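PDB 6KME: phytochromobilin synthase from Solanum lycopersicum, which binds biliverdin IX alpha and probably reduces it, with electrons from ferredoxin, to phytochromobilin, the chromophore of phytochrome. Local coordinates for residues 167-172 with 297-302; 125-130 with 173-178. The protein carries 1 engineered substitution. All coordinates share one frame; numbering follows the deposited sequence. Where two conformers were deposited one is given.

Contact 1: 167-172 with 297-302; sequences LTSESL and KSFENR. With BLA (biliverdine IX alpha), chain B.
Leu-167 and Ser-298 form an antiparallel hydrogen-bonded pair in a two-stranded sheet, with Leu-167 N donating to Ser-298 O at 2.9 Å and Ser-298 N to Leu-167 O at 3.0 Å; the first donor lies in the carbonyl plane, whereas the second stands 36° out of it. Thr-168 and Lys-297 make up the adjoining non-hydrogen-bonded pair. Beyond the sheet the chain turns after Thr-168, with Ser-171 N bonded to Thr-168 O and Leu-172 N to Ser-169 O, and Phe-299 reaches back toward this turn. Its ring is met from the opposite direction by Leu-172, whose CD1 methyl sits almost centrally over one face, 3.4 Å from the ring centroid and 11° off the normal: a well-formed CH-pi contact. Leu-167 adds CD2 against the CB of Phe-299. Ser-169 OG lies against Ser-298 CB and obliquely to the Phe-299 ring, while its hydrogen bond goes to Gly-296 O, just ahead of the strand. On the face of the sheet holding Thr-168 and Lys-297, the lysine chain runs extended beyond CG over the backbone of Leu-167 and Thr-168, bringing NZ to 3.9 Å from O1A of biliverdin, near it but not bonded. Thr-168 grips both oxygens of that propionate, through N to O1A at 2.9 Å and through OG1 to O2A at 2.6 Å. Because OG1 lies beside the backbone N (chi1 -66°), the two donors face the carboxylate together. Three residues on, Ser-171 OG donates to the lactam oxygen OB at 2.7 Å. The strand that pairs with 297-298 is thus also the one that grips the propionate, and the nearby lysine ammonium would be expected to favour its negatively charged form.

Contact 2: 125-130 with 173-178; sequences IIVLDL and RFFSPI. With BLA (biliverdine IX alpha), chain B.
Asp-129 receives Ser-176 where a sheet strand and a loop cross: residues 125-130 belong to the next-to-last strand of the seven-stranded antiparallel sheet of the bilin reductase fold, and residues 174-178 run at 86° to residues 127-130, on their way to the edge strand 180-185. The polar interactions centre on the carboxylate of Asp-129. Ser-176 OG donates to OD1 at 2.6 Å and Ser-176 N donates to OD2 at 2.8 Å, each oxygen accepting through its syn lone pair, so one serine closes both bonds across the mouth of the carboxylate and fixes its rotation. With CG anti to the backbone N (chi1 -165°), the aspartate extends to reach the loop. Asn-131 ND2 supplies a further bond to OD2, so three donors satisfy this buried carboxylate. The apolar contacts lie nearer the pigment. Val-127 and Phe-175 cross at about a right angle, CG1 meeting CZ at 3.9 Å, and both also touch biliverdin: the other valine methyl, CG2, lies 3.5 Å from the methine carbon CHB, while Phe-175 CE1 comes within 3.8 Å of the vinyl carbon CAB. Phe-174, whose ring stacks with Trp-234, sets its CB against the vinyl end CBB. Two residues earlier in the strand than Val-127, Ile-125 CG2 packs on the methine carbon CHA at 3.6 Å, extending the apolar wall of the pocket. Leu-128 instead packs on helix 188-211. A side-chain-to-backbone bond shapes the loop itself: the hydroxyl that donates to Asp-129 OD1 also accepts from the backbone two residues on, forming an ST turn in which Ile-178 N lies 3.0 Å from Ser-176 OG.

How the contacts relate
Contacts 1 and 2 share one run of chain, since residues 167-172 lead directly into 173-178, and their centres lie 11 Å apart. The first partner of that run is the late segment 297-302, the second the sheet strand 125-130. Two further links tie them: Arg-302 NH2 probably hydrogen-bonds Pro-177 O at 2.8 Å, and Leu-167 CD1 packs on Phe-175 CE2 at 3.7 Å. Each contact contributes four of the 23 residues around biliverdin, but of different kinds: contact 1 supplies mainly polar groups, with Leu-167 beside them, for a propionate and a lactam oxygen, contact 2 apolar surfaces for methine and vinyl carbons. Asn-116 and Arg-292 add further hydrogen bonds to the pigment.

Contact 1: 167-172 with 297-302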
# COMPACT_ATOMS: atom_id res chain seq x y z
N LEU A 167 13.81 2.53 -8.63
CA LEU A 167 12.82 1.54 -8.23
C LEU A 167 12.07 1.05 -9.46
O LEU A 167 12.08 1.70 -10.51
CB LEU A 167 11.83 2.11 -7.19
CG LEU A 167 10.73 3.08 -7.68
CD1 LEU A 167 9.66 3.28 -6.60
CD2 LEU A 167 11.30 4.42 -8.11
N THR A 168 11.43 -0.11 -9.32
CA THR A 168 10.59 -0.68 -10.37
C THR A 168 9.74 0.40 -11.04
O THR A 168 8.98 1.11 -10.37
CB THR A 168 9.70 -1.76 -9.73
OG1 THR A 168 10.52 -2.84 -9.27
CG2 THR A 168 8.61 -2.29 -10.70
N SER A 169 9.92 0.58 -12.37
CA SER A 169 9.28 1.73 -13.03
C SER A 169 7.76 1.61 -13.01
O SER A 169 7.06 2.63 -12.88
CB SER A 169 9.77 1.87 -14.47
OG SER A 169 11.09 2.41 -14.52
N GLU A 170 7.23 0.39 -13.14
CA GLU A 170 5.78 0.18 -13.12
C GLU A 170 5.16 0.56 -11.77
O GLU A 170 3.95 0.80 -11.71
CB GLU A 170 5.46 -1.28 -13.46
CG GLU A 170 5.77 -1.67 -14.91
CD GLU A 170 7.23 -2.10 -15.15
OE1 GLU A 170 8.07 -1.93 -14.24
OE2 GLU A 170 7.53 -2.65 -16.23
N SER A 171 5.95 0.61 -10.69
CA SER A 171 5.40 0.99 -9.39
C SER A 171 4.95 2.45 -9.37
O SER A 171 3.99 2.78 -8.65
CB SER A 171 6.43 0.73 -8.28
OG SER A 171 6.67 -0.67 -8.14
N LEU A 172 5.58 3.31 -10.17
CA LEU A 172 5.21 4.73 -10.17
C LEU A 172 3.79 4.94 -10.69
O LEU A 172 3.16 5.95 -10.34
CB LEU A 172 6.18 5.55 -11.02
CG LEU A 172 7.42 6.19 -10.38
CD1 LEU A 172 7.74 7.46 -11.14
CD2 LEU A 172 7.25 6.50 -8.92
N LYS A 297 14.39 -0.76 -13.41
CA LYS A 297 14.32 0.23 -12.34
C LYS A 297 14.80 1.57 -12.87
O LYS A 297 15.79 1.63 -13.60
CB LYS A 297 15.20 -0.19 -11.14
CG LYS A 297 14.67 -1.36 -10.33
CD LYS A 297 15.43 -1.52 -9.01
CE LYS A 297 14.97 -2.77 -8.23
NZ LYS A 297 15.50 -2.82 -6.82
N SER A 298 14.10 2.64 -12.49
CA SER A 298 14.47 3.98 -12.95
C SER A 298 14.14 4.99 -11.85
O SER A 298 13.86 4.62 -10.71
CB SER A 298 13.75 4.31 -14.26
OG SER A 298 14.39 5.39 -14.89
N PHE A 299 14.22 6.28 -12.20
CA PHE A 299 13.91 7.40 -11.31
C PHE A 299 14.86 7.43 -10.11
O PHE A 299 14.48 7.24 -8.96
CB PHE A 299 12.45 7.36 -10.85
CG PHE A 299 11.47 7.18 -11.97
CD1 PHE A 299 11.22 8.21 -12.86
CD2 PHE A 299 10.83 5.96 -12.16
CE1 PHE A 299 10.32 8.04 -13.90
CE2 PHE A 299 9.94 5.78 -13.21
CZ PHE A 299 9.68 6.83 -14.08
N GLU A 300 16.13 7.69 -10.43
CA GLU A 300 17.13 7.83 -9.38
C GLU A 300 16.84 9.05 -8.51
O GLU A 300 17.21 9.06 -7.32
CB GLU A 300 18.53 7.90 -10.02
CG GLU A 300 19.32 9.15 -9.80
CD GLU A 300 20.70 9.06 -10.43
OE1 GLU A 300 20.86 8.28 -11.39
OE2 GLU A 300 21.62 9.76 -9.97
N ASN A 301 16.18 10.06 -9.05
CA ASN A 301 15.75 11.21 -8.26
C ASN A 301 14.23 11.28 -8.23
O ASN A 301 13.54 10.75 -9.11
CB ASN A 301 16.34 12.52 -8.81
CG ASN A 301 17.85 12.55 -8.76
OD1 ASN A 301 18.51 12.80 -9.77
ND2 ASN A 301 18.41 12.27 -7.59
N ARG A 302 13.71 11.94 -7.20
CA ARG A 302 12.28 12.04 -6.99
C ARG A 302 11.61 12.66 -8.22
O ARG A 302 11.99 13.77 -8.63
CB ARG A 302 11.97 12.88 -5.76
CG ARG A 302 10.47 12.84 -5.39
CD ARG A 302 10.12 13.79 -4.27
NE ARG A 302 8.68 13.70 -4.01
CZ ARG A 302 8.12 12.74 -3.28
NH1 ARG A 302 8.88 11.80 -2.73
NH2 ARG A 302 6.79 12.71 -3.11
CHA BLA B . 11.68 -3.52 -1.41
NA BLA B . 9.26 -2.60 -1.57
C1A BLA B . 10.59 -2.64 -2.01
C2A BLA B . 10.72 -1.70 -3.12
C3A BLA B . 9.40 -1.10 -3.34
C4A BLA B . 8.51 -1.68 -2.37
CMA BLA B . 8.97 -0.05 -4.36
CAA BLA B . 12.05 -1.48 -3.89
CBA BLA B . 12.23 -2.60 -4.89
CGA BLA B . 11.57 -2.22 -6.27
O1A BLA B . 11.96 -1.17 -6.66
O2A BLA B . 10.81 -3.05 -6.67
CHB BLA B . 7.02 -1.38 -2.13
NB BLA B . 6.08 -1.21 -4.36
C1B BLA B . 5.91 -1.32 -2.96
C2B BLA B . 4.40 -0.85 -2.78
C3B BLA B . 3.77 -0.79 -4.01
C4B BLA B . 4.85 -1.07 -5.07
CMB BLA B . 3.80 -0.80 -1.39
OB BLA B . 4.78 -1.21 -6.28
CAB BLA B . 2.42 -0.47 -4.60
CBB BLA B . 1.83 -0.49 -5.82
NC BLA B . 7.99 -5.43 1.89
C1C BLA B . 6.65 -5.30 2.33
C2C BLA B . 6.40 -6.53 3.21
C3C BLA B . 7.58 -7.27 3.24
C4C BLA B . 8.65 -6.57 2.37
CMC BLA B . 5.01 -6.70 3.85
OC BLA B . 6.02 -4.33 1.95
CAC BLA B . 7.79 -8.55 3.98
CBC BLA B . 6.98 -9.59 4.28
CHD BLA B . 9.95 -6.80 2.00
ND BLA B . 10.45 -4.96 0.26
C1D BLA B . 10.77 -6.02 1.00
C2D BLA B . 12.20 -6.47 0.78
C3D BLA B . 12.75 -5.61 -0.15
C4D BLA B . 11.64 -4.59 -0.53
CMD BLA B . 12.75 -7.67 1.53
CAD BLA B . 14.14 -5.52 -0.79
CBD BLA B . 14.43 -6.63 -1.78
CGD BLA B . 13.59 -6.56 -3.13
O1D BLA B . 13.07 -7.63 -3.39
O2D BLA B . 13.63 -5.46 -3.68

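Contact 2: 125-130 with 173-178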
# COMPACT_ATOMS: atom_id res chain seq x y z
N ILE A 125 13.37 -0.17 4.59
CA ILE A 125 12.92 0.01 3.21
C ILE A 125 11.42 0.29 3.30
O ILE A 125 10.65 -0.57 3.75
CB ILE A 125 13.21 -1.21 2.32
CG1 ILE A 125 14.70 -1.56 2.36
CG2 ILE A 125 12.73 -0.96 0.90
CD1 ILE A 125 15.09 -2.81 1.56
N ILE A 126 11.01 1.50 2.90
CA ILE A 126 9.77 2.11 3.35
C ILE A 126 8.99 2.65 2.16
O ILE A 126 9.53 3.42 1.35
CB ILE A 126 10.05 3.26 4.34
CG1 ILE A 126 10.94 2.81 5.51
CG2 ILE A 126 8.74 3.90 4.82
CD1 ILE A 126 10.26 1.81 6.45
N VAL A 127 7.71 2.29 2.06
CA VAL A 127 6.75 3.00 1.21
C VAL A 127 5.57 3.43 2.08
O VAL A 127 4.95 2.61 2.77
CB VAL A 127 6.29 2.15 0.01
CG1 VAL A 127 5.16 2.87 -0.75
CG2 VAL A 127 7.44 1.85 -0.94
N LEU A 128 5.27 4.73 2.05
CA LEU A 128 4.13 5.31 2.76
C LEU A 128 3.42 6.26 1.80
O LEU A 128 4.05 7.20 1.28
CB LEU A 128 4.60 6.06 4.02
CG LEU A 128 3.54 6.85 4.81
CD1 LEU A 128 2.45 5.91 5.34
CD2 LEU A 128 4.21 7.62 5.93
N ASP A 129 2.13 6.03 1.54
CA ASP A 129 1.47 6.83 0.51
C ASP A 129 -0.04 6.78 0.64
O ASP A 129 -0.61 5.89 1.29
CB ASP A 129 1.87 6.35 -0.89
CG ASP A 129 1.52 7.34 -1.99
OD1 ASP A 129 1.41 8.57 -1.71
OD2 ASP A 129 1.36 6.90 -3.15
N LEU A 130 -0.67 7.77 0.03
CA LEU A 130 -2.10 7.74 -0.30
C LEU A 130 -2.16 7.41 -1.80
O LEU A 130 -2.12 8.30 -2.65
CB LEU A 130 -2.76 9.07 0.04
CG LEU A 130 -3.16 9.33 1.51
CD1 LEU A 130 -1.98 9.19 2.50
CD2 LEU A 130 -3.88 10.70 1.71
N ARG A 173 3.29 4.04 -11.53
CA ARG A 173 1.90 4.09 -11.99
C ARG A 173 0.93 4.22 -10.82
O ARG A 173 -0.19 4.73 -11.00
CB ARG A 173 1.55 2.83 -12.80
CG ARG A 173 2.42 2.57 -14.04
CD ARG A 173 2.27 1.14 -14.63
NE ARG A 173 3.09 0.97 -15.84
CZ ARG A 173 3.13 -0.14 -16.59
NH1 ARG A 173 2.39 -1.19 -16.25
NH2 ARG A 173 3.92 -0.20 -17.67
N PHE A 174 1.33 3.75 -9.64
CA PHE A 174 0.44 3.64 -8.49
C PHE A 174 0.76 4.62 -7.36
O PHE A 174 0.05 4.63 -6.35
CB PHE A 174 0.47 2.19 -7.96
CG PHE A 174 0.16 1.16 -9.01
CD1 PHE A 174 -1.16 0.95 -9.43
CD2 PHE A 174 1.18 0.44 -9.64
CE1 PHE A 174 -1.46 0.01 -10.42
CE2 PHE A 174 0.89 -0.50 -10.63
CZ PHE A 174 -0.43 -0.72 -11.02
N PHE A 175 1.78 5.46 -7.50
CA PHE A 175 2.18 6.34 -6.41
C PHE A 175 1.65 7.75 -6.63
O PHE A 175 1.47 8.20 -7.77
CB PHE A 175 3.71 6.38 -6.27
CG PHE A 175 4.32 5.12 -5.71
CD1 PHE A 175 3.51 4.11 -5.18
CD2 PHE A 175 5.70 4.95 -5.70
CE1 PHE A 175 4.07 2.96 -4.66
CE2 PHE A 175 6.27 3.78 -5.18
CZ PHE A 175 5.46 2.79 -4.66
N SER A 176 1.39 8.45 -5.53
CA SER A 176 0.91 9.82 -5.54
C SER A 176 2.09 10.79 -5.50
O SER A 176 3.23 10.38 -5.25
CB SER A 176 -0.01 10.05 -4.35
OG SER A 176 0.72 10.56 -3.25
N PRO A 177 1.86 12.09 -5.73
CA PRO A 177 2.96 13.06 -5.62
C PRO A 177 3.48 13.27 -4.21
O PRO A 177 4.51 13.94 -4.06
CB PRO A 177 2.35 14.37 -6.17
CG PRO A 177 1.08 13.96 -6.87
CD PRO A 177 0.61 12.73 -6.17
N ILE A 178 2.83 12.74 -3.18
CA ILE A 178 3.34 12.88 -1.82
C ILE A 178 3.93 11.57 -1.31
O ILE A 178 4.17 11.44 -0.10
CB ILE A 178 2.26 13.40 -0.86
CG1 ILE A 178 1.12 12.39 -0.69
CG2 ILE A 178 1.76 14.77 -1.32
CD1 ILE A 178 0.15 12.74 0.47
CHA BLA B . 11.68 -3.52 -1.41
NA BLA B . 9.26 -2.60 -1.57
C1A BLA B . 10.59 -2.64 -2.01
C2A BLA B . 10.72 -1.70 -3.12
C3A BLA B . 9.40 -1.10 -3.34
C4A BLA B . 8.51 -1.68 -2.37
CMA BLA B . 8.97 -0.05 -4.36
CAA BLA B . 12.05 -1.48 -3.89
CBA BLA B . 12.23 -2.60 -4.89
CGA BLA B . 11.57 -2.22 -6.27
O1A BLA B . 11.96 -1.17 -6.66
O2A BLA B . 10.81 -3.05 -6.67
CHB BLA B . 7.02 -1.38 -2.13
NB BLA B . 6.08 -1.21 -4.36
C1B BLA B . 5.91 -1.32 -2.96
C2B BLA B . 4.40 -0.85 -2.78
C3B BLA B . 3.77 -0.79 -4.01
C4B BLA B . 4.85 -1.07 -5.07
CMB BLA B . 3.80 -0.80 -1.39
OB BLA B . 4.78 -1.21 -6.28
CAB BLA B . 2.42 -0.47 -4.60
CBB BLA B . 1.83 -0.49 -5.82
NC BLA B . 7.99 -5.43 1.89
C1C BLA B . 6.65 -5.30 2.33
C2C BLA B . 6.40 -6.53 3.21
C3C BLA B . 7.58 -7.27 3.24
C4C BLA B . 8.65 -6.57 2.37
CMC BLA B . 5.01 -6.70 3.85
OC BLA B . 6.02 -4.33 1.95
CAC BLA B . 7.79 -8.55 3.98
CBC BLA B . 6.98 -9.59 4.28
CHD BLA B . 9.95 -6.80 2.00
ND BLA B . 10.45 -4.96 0.26
C1D BLA B . 10.77 -6.02 1.00
C2D BLA B . 12.20 -6.47 0.78
C3D BLA B . 12.75 -5.61 -0.15
C4D BLA B . 11.64 -4.59 -0.53
CMD BLA B . 12.75 -7.67 1.53
CAD BLA B . 14.14 -5.52 -0.79
CBD BLA B . 14.43 -6.63 -1.78
CGD BLA B . 13.59 -6.56 -3.13
O1D BLA B . 13.07 -7.63 -3.39
O2D BLA B . 13.63 -5.46 -3.68